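Local coordinates for histidyl-trna synthetase (PDB 1H4V), which joins L-histidine to its cognate tRNA(His) at the expense of ATP, working as a class II aminoacyl-tRNA synthetase homodimer, at residues Glu403-Ser408 with Pro413-Gln418; Glu386-Leu389 with Val394-Lys397. All coordinates share one frame; numbering follows the deposited sequence.

Contact 1: residues Glu403-Ser408 with Pro413-Gln418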
loop_
_atom_site.group_PDB
_atom_site.type_symbol
_atom_site.label_atom_id
_atom_site.label_comp_id
_atom_site.label_asym_id
_atom_site.label_seq_id
_atom_site.Cartn_x
_atom_site.Cartn_y
_atom_site.Cartn_z
ATOM N N GLU A 403 23.419 2.895 34.018
ATOM C CA GLU A 403 22.840 3.782 35.017
ATOM C C GLU A 403 21.437 3.317 35.439
ATOM O O GLU A 403 20.545 3.176 34.599
ATOM C CB GLU A 403 22.752 5.211 34.465
ATOM C CG GLU A 403 21.952 6.138 35.368
ATOM C CD GLU A 403 21.668 7.485 34.739
ATOM O OE1 GLU A 403 21.132 7.521 33.608
ATOM O OE2 GLU A 403 21.973 8.511 35.383
ATOM N N GLN A 404 21.248 3.094 36.739
ATOM C CA GLN A 404 19.965 2.646 37.264
ATOM C C GLN A 404 19.375 3.652 38.239
ATOM O O GLN A 404 20.039 4.086 39.180
ATOM C CB GLN A 404 20.116 1.292 37.955
ATOM C CG GLN A 404 18.794 0.691 38.399
ATOM C CD GLN A 404 18.952 -0.654 39.079
ATOM O OE1 GLN A 404 19.551 -1.575 38.528
ATOM N NE2 GLN A 404 18.412 -0.773 40.280
ATOM N N VAL A 405 18.117 4.013 38.017
ATOM C CA VAL A 405 17.446 4.989 38.863
ATOM C C VAL A 405 16.069 4.527 39.338
ATOM O O VAL A 405 15.407 3.716 38.689
ATOM C CB VAL A 405 17.276 6.316 38.114
ATOM C CG1 VAL A 405 16.353 6.107 36.911
ATOM C CG2 VAL A 405 16.717 7.377 39.052
ATOM N N ARG A 406 15.648 5.056 40.481
ATOM C CA ARG A 406 14.353 4.726 41.057
ATOM C C ARG A 406 13.513 5.998 41.055
ATOM O O ARG A 406 13.842 6.964 41.726
ATOM C CB ARG A 406 14.532 4.213 42.490
ATOM C CG ARG A 406 13.237 3.984 43.239
ATOM C CD ARG A 406 12.432 2.861 42.620
ATOM N NE ARG A 406 12.813 1.548 43.142
ATOM C CZ ARG A 406 12.376 1.037 44.292
ATOM N NH1 ARG A 406 11.533 1.719 45.059
ATOM N NH2 ARG A 406 12.780 -0.168 44.674
ATOM N N LEU A 407 12.429 6.004 40.297
ATOM C CA LEU A 407 11.581 7.184 40.237
ATOM C C LEU A 407 10.102 6.836 40.346
ATOM O O LEU A 407 9.715 5.678 40.174
ATOM C CB LEU A 407 11.856 7.959 38.938
ATOM C CG LEU A 407 11.704 7.239 37.595
ATOM C CD1 LEU A 407 12.117 8.172 36.470
ATOM C CD2 LEU A 407 12.573 6.001 37.559
ATOM N N SER A 408 9.286 7.837 40.659
ATOM C CA SER A 408 7.842 7.640 40.779
ATOM C C SER A 408 7.223 7.530 39.383
ATOM O O SER A 408 7.800 7.994 38.400
ATOM C CB SER A 408 7.207 8.811 41.531
ATOM O OG SER A 408 7.419 10.033 40.841
ATOM N N PRO A 413 7.498 9.423 32.365
ATOM C CA PRO A 413 7.383 9.995 31.015
ATOM C C PRO A 413 8.408 11.112 30.788
ATOM O O PRO A 413 9.167 11.102 29.817
ATOM C CB PRO A 413 5.953 10.540 30.983
ATOM C CG PRO A 413 5.230 9.694 31.975
ATOM C CD PRO A 413 6.231 9.563 33.104
ATOM N N GLY A 414 8.417 12.073 31.706
ATOM C CA GLY A 414 9.327 13.194 31.595
ATOM C C GLY A 414 10.779 12.781 31.594
ATOM O O GLY A 414 11.562 13.248 30.772
ATOM N N TYR A 415 11.141 11.900 32.517
ATOM C CA TYR A 415 12.512 11.435 32.625
ATOM C C TYR A 415 12.976 10.750 31.339
ATOM O O TYR A 415 14.069 11.028 30.830
ATOM C CB TYR A 415 12.630 10.464 33.794
ATOM C CG TYR A 415 14.004 9.869 33.943
ATOM C CD1 TYR A 415 14.980 10.495 34.731
ATOM C CD2 TYR A 415 14.347 8.698 33.269
ATOM C CE1 TYR A 415 16.269 9.963 34.837
ATOM C CE2 TYR A 415 15.626 8.158 33.365
ATOM C CZ TYR A 415 16.580 8.789 34.146
ATOM O OH TYR A 415 17.837 8.237 34.241
ATOM N N LEU A 416 12.144 9.847 30.824
ATOM C CA LEU A 416 12.475 9.112 29.607
ATOM C C LEU A 416 12.616 10.047 28.414
ATOM O O LEU A 416 13.497 9.858 27.576
ATOM C CB LEU A 416 11.409 8.056 29.315
ATOM C CG LEU A 416 11.348 6.851 30.255
ATOM C CD1 LEU A 416 10.022 6.156 30.093
ATOM C CD2 LEU A 416 12.491 5.893 29.957
ATOM N N LEU A 417 11.753 11.058 28.348
ATOM C CA LEU A 417 11.792 12.019 27.248
ATOM C C LEU A 417 13.044 12.891 27.301
ATOM O O LEU A 417 13.635 13.202 26.271
ATOM C CB LEU A 417 10.543 12.904 27.268
ATOM C CG LEU A 417 9.786 12.972 25.938
ATOM C CD1 LEU A 417 10.638 13.664 24.881
ATOM C CD2 LEU A 417 9.419 11.555 25.494
ATOM N N GLN A 418 13.444 13.287 28.502
ATOM C CA GLN A 418 14.638 14.102 28.676
ATOM C C GLN A 418 15.870 13.284 28.305
ATOM O O GLN A 418 16.854 13.818 27.800
ATOM C CB GLN A 418 14.748 14.562 30.131
ATOM C CG GLN A 418 16.094 15.161 30.518
ATOM C CD GLN A 418 16.385 16.480 29.822
ATOM O OE1 GLN A 418 15.613 17.440 29.929
ATOM N NE2 GLN A 418 17.507 16.537 29.109
#
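Tyr-415 meets three residues of the strand segment Glu-403 to Ser-408, each at a different level of its side chain. At the root, the methyl CD1 of Leu-407 lies 3.6 Å from Tyr-415 CB and equally close to CG, the two side chains crossing at roughly a right angle. Further out, Val-405 CG1 sits 3.9 Å from Tyr-415 CZ; here the side chains slide past one another in opposite directions, and both methyls approach the ring obliquely. At the far end, Glu-403 brings OE1 to 3.4 Å from Tyr-415 OH, with the carboxylate plane turned 54° from that of the ring. The phenol reaches this line because its CG stands anti to the backbone N (chi1 177°), which lays the ring along the strand.

In the second shell, Tyr-415 also touches Leu-396 and Phe-380, and Leu-407 packs on Leu-396. The C-terminal helix 412-419 therefore lies on a face of the anticodon-binding domain's five-stranded sheet, touching strands 380-384 and 393-398 as well as the edge strand 404-408. Cutting Tyr-415 back to an alanine would take away the ring and is likely to open a gap beside Val-405 and Leu-407 and leave Glu-403 without its phenolic neighbour. The contact thus rests mainly on methyl-to-ring packing, with the polar hydroxyl placed at the end where Glu-403 is exposed.

Contact 2: residues Glu386-Leu389 with Val394-Lys397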
loop_
_atom_site.group_PDB
_atom_site.type_symbol
_atom_site.label_atom_id
_atom_site.label_comp_id
_atom_site.label_asym_id
_atom_site.label_seq_id
_atom_site.Cartn_x
_atom_site.Cartn_y
_atom_site.Cartn_z
ATOM N N GLU A 386 7.178 -6.076 44.025
ATOM C CA GLU A 386 6.397 -5.765 45.208
ATOM C C GLU A 386 6.798 -4.415 45.790
ATOM O O GLU A 386 5.938 -3.599 46.124
ATOM C CB GLU A 386 6.605 -6.863 46.242
ATOM C CG GLU A 386 5.595 -6.867 47.357
ATOM C CD GLU A 386 5.814 -8.015 48.315
ATOM O OE1 GLU A 386 4.916 -8.259 49.147
ATOM O OE2 GLU A 386 6.883 -8.669 48.241
ATOM N N ASP A 387 8.103 -4.174 45.886
ATOM C CA ASP A 387 8.620 -2.926 46.434
ATOM C C ASP A 387 8.179 -1.684 45.651
ATOM O O ASP A 387 7.650 -0.737 46.234
ATOM C CB ASP A 387 10.154 -2.970 46.510
ATOM C CG ASP A 387 10.673 -4.132 47.358
ATOM O OD1 ASP A 387 10.522 -5.304 46.933
ATOM O OD2 ASP A 387 11.232 -3.875 48.449
ATOM N N GLU A 388 8.400 -1.664 44.339
ATOM C CA GLU A 388 7.990 -0.491 43.575
ATOM C C GLU A 388 6.476 -0.359 43.513
ATOM O O GLU A 388 5.952 0.754 43.466
ATOM C CB GLU A 388 8.576 -0.479 42.152
ATOM C CG GLU A 388 9.010 -1.815 41.578
ATOM C CD GLU A 388 10.360 -2.262 42.100
ATOM O OE1 GLU A 388 11.311 -1.455 42.021
ATOM O OE2 GLU A 388 10.468 -3.414 42.578
ATOM N N LEU A 389 5.769 -1.483 43.535
ATOM C CA LEU A 389 4.313 -1.425 43.492
ATOM C C LEU A 389 3.751 -0.748 44.739
ATOM O O LEU A 389 2.860 0.089 44.646
ATOM C CB LEU A 389 3.712 -2.824 43.334
ATOM C CG LEU A 389 3.849 -3.480 41.949
ATOM C CD1 LEU A 389 2.985 -4.734 41.890
ATOM C CD2 LEU A 389 3.413 -2.507 40.865
ATOM N N VAL A 394 9.077 3.058 40.099
ATOM C CA VAL A 394 9.627 2.191 39.063
ATOM C C VAL A 394 11.142 2.285 39.097
ATOM O O VAL A 394 11.705 3.299 39.523
ATOM C CB VAL A 394 9.169 2.635 37.656
ATOM C CG1 VAL A 394 9.512 1.570 36.633
ATOM C CG2 VAL A 394 7.683 2.920 37.664
ATOM N N THR A 395 11.800 1.225 38.645
ATOM C CA THR A 395 13.248 1.206 38.595
ATOM C C THR A 395 13.595 1.185 37.126
ATOM O O THR A 395 13.086 0.356 36.375
ATOM C CB THR A 395 13.825 -0.049 39.285
ATOM O OG1 THR A 395 13.600 0.046 40.695
ATOM C CG2 THR A 395 15.318 -0.178 39.027
ATOM N N LEU A 396 14.441 2.117 36.709
ATOM C CA LEU A 396 14.852 2.191 35.317
ATOM C C LEU A 396 16.353 1.977 35.202
ATOM O O LEU A 396 17.116 2.331 36.097
ATOM C CB LEU A 396 14.471 3.550 34.713
ATOM C CG LEU A 396 12.974 3.881 34.591
ATOM C CD1 LEU A 396 12.804 5.282 33.999
ATOM C CD2 LEU A 396 12.275 2.837 33.725
ATOM N N LYS A 397 16.772 1.382 34.094
ATOM C CA LYS A 397 18.179 1.139 33.873
ATOM C C LYS A 397 18.524 1.420 32.424
ATOM O O LYS A 397 18.066 0.714 31.527
ATOM C CB LYS A 397 18.532 -0.310 34.209
ATOM C CG LYS A 397 20.017 -0.616 34.094
ATOM C CD LYS A 397 20.299 -2.092 34.331
ATOM C CE LYS A 397 21.783 -2.340 34.540
ATOM N NZ LYS A 397 22.270 -1.580 35.731
#
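Glu-388 OE1, on helix 386-391, accepts a hydrogen bond from Thr-395 OG1, on strand 393-398, at 3.0 Å, the hydroxyl arriving nearly along the C-O axis of the acceptor. Glu-388 has the most surface buried by this contact. Its chain leaves the extended zigzag at chi2 (-79°), and this bend turns the carboxylate toward Thr-395. Nearer the backbone, Glu-388 CB lies 4.1 Å from Val-394 N, the level at which the main chains draw together, with 5.5 Å between the CA atoms of Glu-388 and Val-394.

Helix and strand follow each other directly in the chain, and the short helix 386-391 links two antiparallel neighbours, strands 380-384 and 393-398, in the mixed sheet of the anticodon-binding domain. Thr-395 lies on 393-398, between 380-384 and the edge strand 404-408, its backbone bonded to Phe-383.

OG1 of Thr-395 stands anti to the carbonyl carbon (chi1 -69°), where it also takes a hydrogen bond from Arg-406 NE on the next strand, so two bonds hold the hydroxyl. The CB of Val-394 is directed away from the helix segment, and the side chain packs on Leu-347 and Val-412. The second oxygen of the buried Glu-388 carboxylate, OE2, is weakly hydrogen-bonded to Gly-385 N, which may help limit its rotation.

In the fold
Contacts 1 and 2 lie in series along the chain, contact 2 closing before contact 1 opens, and their centres are about 11 Å apart. They meet through neighbouring antiparallel strands: Leu-407 O is 2.7 Å from Val-394 N, and Val-405 O is 2.7 Å from Leu-396 N, both probable hydrogen bonds. Arg-406 adds a side-chain link, forming a salt bridge with Glu-393 and a long, weak ion pair with Glu-388. Both contacts belong to the anticodon-binding domain, with centres about 43 and 48 Å from the centre of the chain; their segments fall outside the catalytic regions of the chain, and no other protein chain of the assembly touches them.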